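PDB 6GNE: probable starch synthase 4, chloroplastic/amyloplastic from Arabidopsis thaliana, which is probably a plastid starch synthase, a member of the glycosyltransferases with the two-domain GT-B fold. Local coordinates for residues D59-L64 against G87-L92. Residues are numbered along the deposited sequence; the frame is centred on the assembly and turned at random.
Sequences DRVRDL and GTVEGL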
loop_
_atom_site.group_PDB
_atom_site.type_symbol
_atom_site.label_atom_id
_atom_site.label_comp_id
_atom_site.label_asym_id
_atom_site.label_seq_id
_atom_site.Cartn_x
_atom_site.Cartn_y
_atom_site.Cartn_z
ATOM N N ASP A 59 -6.726 4.955 -18.217
ATOM C CA ASP A 59 -7.849 5.877 -18.365
ATOM C C ASP A 59 -7.837 7.122 -17.514
ATOM O O ASP A 59 -8.670 8.002 -17.736
ATOM C CB ASP A 59 -9.210 5.151 -18.359
ATOM C CG ASP A 59 -9.424 4.336 -17.172
ATOM O OD1 ASP A 59 -9.387 4.974 -16.108
ATOM O OD2 ASP A 59 -9.684 3.086 -17.312
ATOM N N ARG A 60 -6.881 7.248 -16.595
ATOM C CA ARG A 60 -6.710 8.496 -15.861
ATOM C C ARG A 60 -5.424 9.201 -16.255
ATOM O O ARG A 60 -5.061 10.201 -15.634
ATOM C CB ARG A 60 -6.773 8.228 -14.356
ATOM C CG ARG A 60 -7.965 7.347 -13.952
ATOM C CD ARG A 60 -9.307 8.047 -14.149
ATOM N NE ARG A 60 -9.616 8.980 -13.040
ATOM C CZ ARG A 60 -10.565 9.922 -13.051
ATOM N NH1 ARG A 60 -11.383 10.087 -14.097
ATOM N NH2 ARG A 60 -10.708 10.708 -11.988
ATOM N N VAL A 61 -4.798 8.720 -17.328
ATOM C CA VAL A 61 -3.560 9.277 -17.821
ATOM C C VAL A 61 -3.936 10.334 -18.820
ATOM O O VAL A 61 -4.511 10.016 -19.818
ATOM C CB VAL A 61 -2.688 8.195 -18.477
ATOM C CG1 VAL A 61 -1.359 8.777 -18.941
ATOM C CG2 VAL A 61 -2.406 7.060 -17.506
ATOM N N ARG A 62 -3.583 11.585 -18.546
ATOM C CA ARG A 62 -3.747 12.697 -19.480
ATOM C C ARG A 62 -2.453 12.957 -20.239
ATOM O O ARG A 62 -1.357 12.703 -19.715
ATOM C CB ARG A 62 -4.106 13.980 -18.724
ATOM C CG ARG A 62 -5.216 13.863 -17.704
ATOM C CD ARG A 62 -6.573 13.641 -18.338
ATOM N NE ARG A 62 -7.509 13.278 -17.285
ATOM C CZ ARG A 62 -8.203 12.133 -17.175
ATOM N NH1 ARG A 62 -8.146 11.160 -18.084
ATOM N NH2 ARG A 62 -8.990 11.980 -16.122
ATOM N N ASP A 63 -2.573 13.488 -21.455
ATOM C CA ASP A 63 -1.427 13.951 -22.233
ATOM C C ASP A 63 -0.273 12.956 -22.261
ATOM O O ASP A 63 0.853 13.329 -22.066
ATOM C CB ASP A 63 -0.916 15.309 -21.705
ATOM C CG ASP A 63 -2.017 16.293 -21.433
ATOM O OD1 ASP A 63 -2.573 16.820 -22.400
ATOM O OD2 ASP A 63 -2.305 16.567 -20.248
ATOM N N LEU A 64 -0.567 11.687 -22.490
ATOM C CA LEU A 64 0.452 10.659 -22.575
ATOM C C LEU A 64 1.149 10.759 -23.896
ATOM O O LEU A 64 0.487 10.748 -24.929
ATOM C CB LEU A 64 -0.181 9.284 -22.452
ATOM C CG LEU A 64 0.758 8.110 -22.575
ATOM C CD1 LEU A 64 1.759 8.177 -21.455
ATOM C CD2 LEU A 64 -0.023 6.820 -22.541
ATOM N N GLY A 87 3.194 11.904 -18.859
ATOM C CA GLY A 87 1.769 12.021 -18.729
ATOM C C GLY A 87 1.461 12.610 -17.391
ATOM O O GLY A 87 2.349 12.785 -16.561
ATOM N N THR A 88 0.201 12.913 -17.172
ATOM C CA THR A 88 -0.217 13.509 -15.919
ATOM C C THR A 88 -1.263 12.593 -15.329
ATOM O O THR A 88 -2.238 12.235 -15.994
ATOM C CB THR A 88 -0.741 14.923 -16.135
ATOM O OG1 THR A 88 0.298 15.714 -16.748
ATOM C CG2 THR A 88 -1.120 15.566 -14.816
ATOM N N VAL A 89 -0.995 12.156 -14.099
ATOM C CA VAL A 89 -1.834 11.213 -13.404
ATOM C C VAL A 89 -2.268 11.905 -12.122
ATOM O O VAL A 89 -1.465 12.132 -11.192
ATOM C CB VAL A 89 -1.094 9.900 -13.082
ATOM C CG1 VAL A 89 -2.016 8.935 -12.342
ATOM C CG2 VAL A 89 -0.545 9.276 -14.359
ATOM N N GLU A 90 -3.545 12.266 -12.120
ATOM C CA GLU A 90 -4.189 13.018 -11.062
ATOM C C GLU A 90 -3.422 14.246 -10.587
ATOM O O GLU A 90 -3.171 14.444 -9.393
ATOM C CB GLU A 90 -4.645 12.048 -9.965
ATOM C CG GLU A 90 -6.021 11.460 -10.367
ATOM C CD GLU A 90 -6.465 10.284 -9.531
ATOM O OE1 GLU A 90 -6.017 10.207 -8.362
ATOM O OE2 GLU A 90 -7.249 9.462 -10.080
ATOM N N GLY A 91 -3.047 15.056 -11.574
ATOM C CA GLY A 91 -2.306 16.284 -11.344
ATOM C C GLY A 91 -0.818 16.113 -11.109
ATOM O O GLY A 91 -0.120 17.106 -11.042
ATOM N N LEU A 92 -0.310 14.887 -10.975
ATOM C CA LEU A 92 1.129 14.689 -10.818
ATOM C C LEU A 92 1.799 14.444 -12.178
ATOM O O LEU A 92 1.300 13.659 -12.965
ATOM C CB LEU A 92 1.417 13.524 -9.859
ATOM C CG LEU A 92 0.962 13.803 -8.431
ATOM C CD1 LEU A 92 0.822 12.506 -7.684
ATOM C CD2 LEU A 92 1.875 14.778 -7.718
#
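With CG beside the backbone N, bends at chi2 and chi3 (-80°) turn the NE edge of the Arg60 guanidinium to Glu90, whose own chain runs extended beyond CG; the two side chains cross at a slant. The carboxylate comes to that edge, near the guanidinium plane, with Glu90 OE2 3.8 Å from Arg60 NE, a long salt bridge between planes turned 73° apart. The other oxygen, OE1, pairs with Lys37 of helix 27-41, the stronger partner.

The backbone supplies the firmer link. Arg62 and Thr88 form an antiparallel hydrogen-bonded pair: Arg62 N reaches Thr88 O at 3.0 Å, nearly straight at 174°, and Thr88 N returns a bond to Arg62 O, also 3.0 Å. The bend at chi2 carries the Arg62 guanidinium back along its own segment, where NH1 bonds to Asp59 O at 3.2 Å. Beside the pair, Arg62 O packs on Gly87 CA. On the face bearing the valines, Val61 CG2 lies 4.3 Å from Val89 CG2, a light apolar contact.

Strand 61-62 thus pairs antiparallel with 78-89, which turns through a type I' hairpin, Val89 to Leu92, into 92-100, where Val94 bonds Gly87, in the N-terminal, Rossmann-like domain of the GT-B fold.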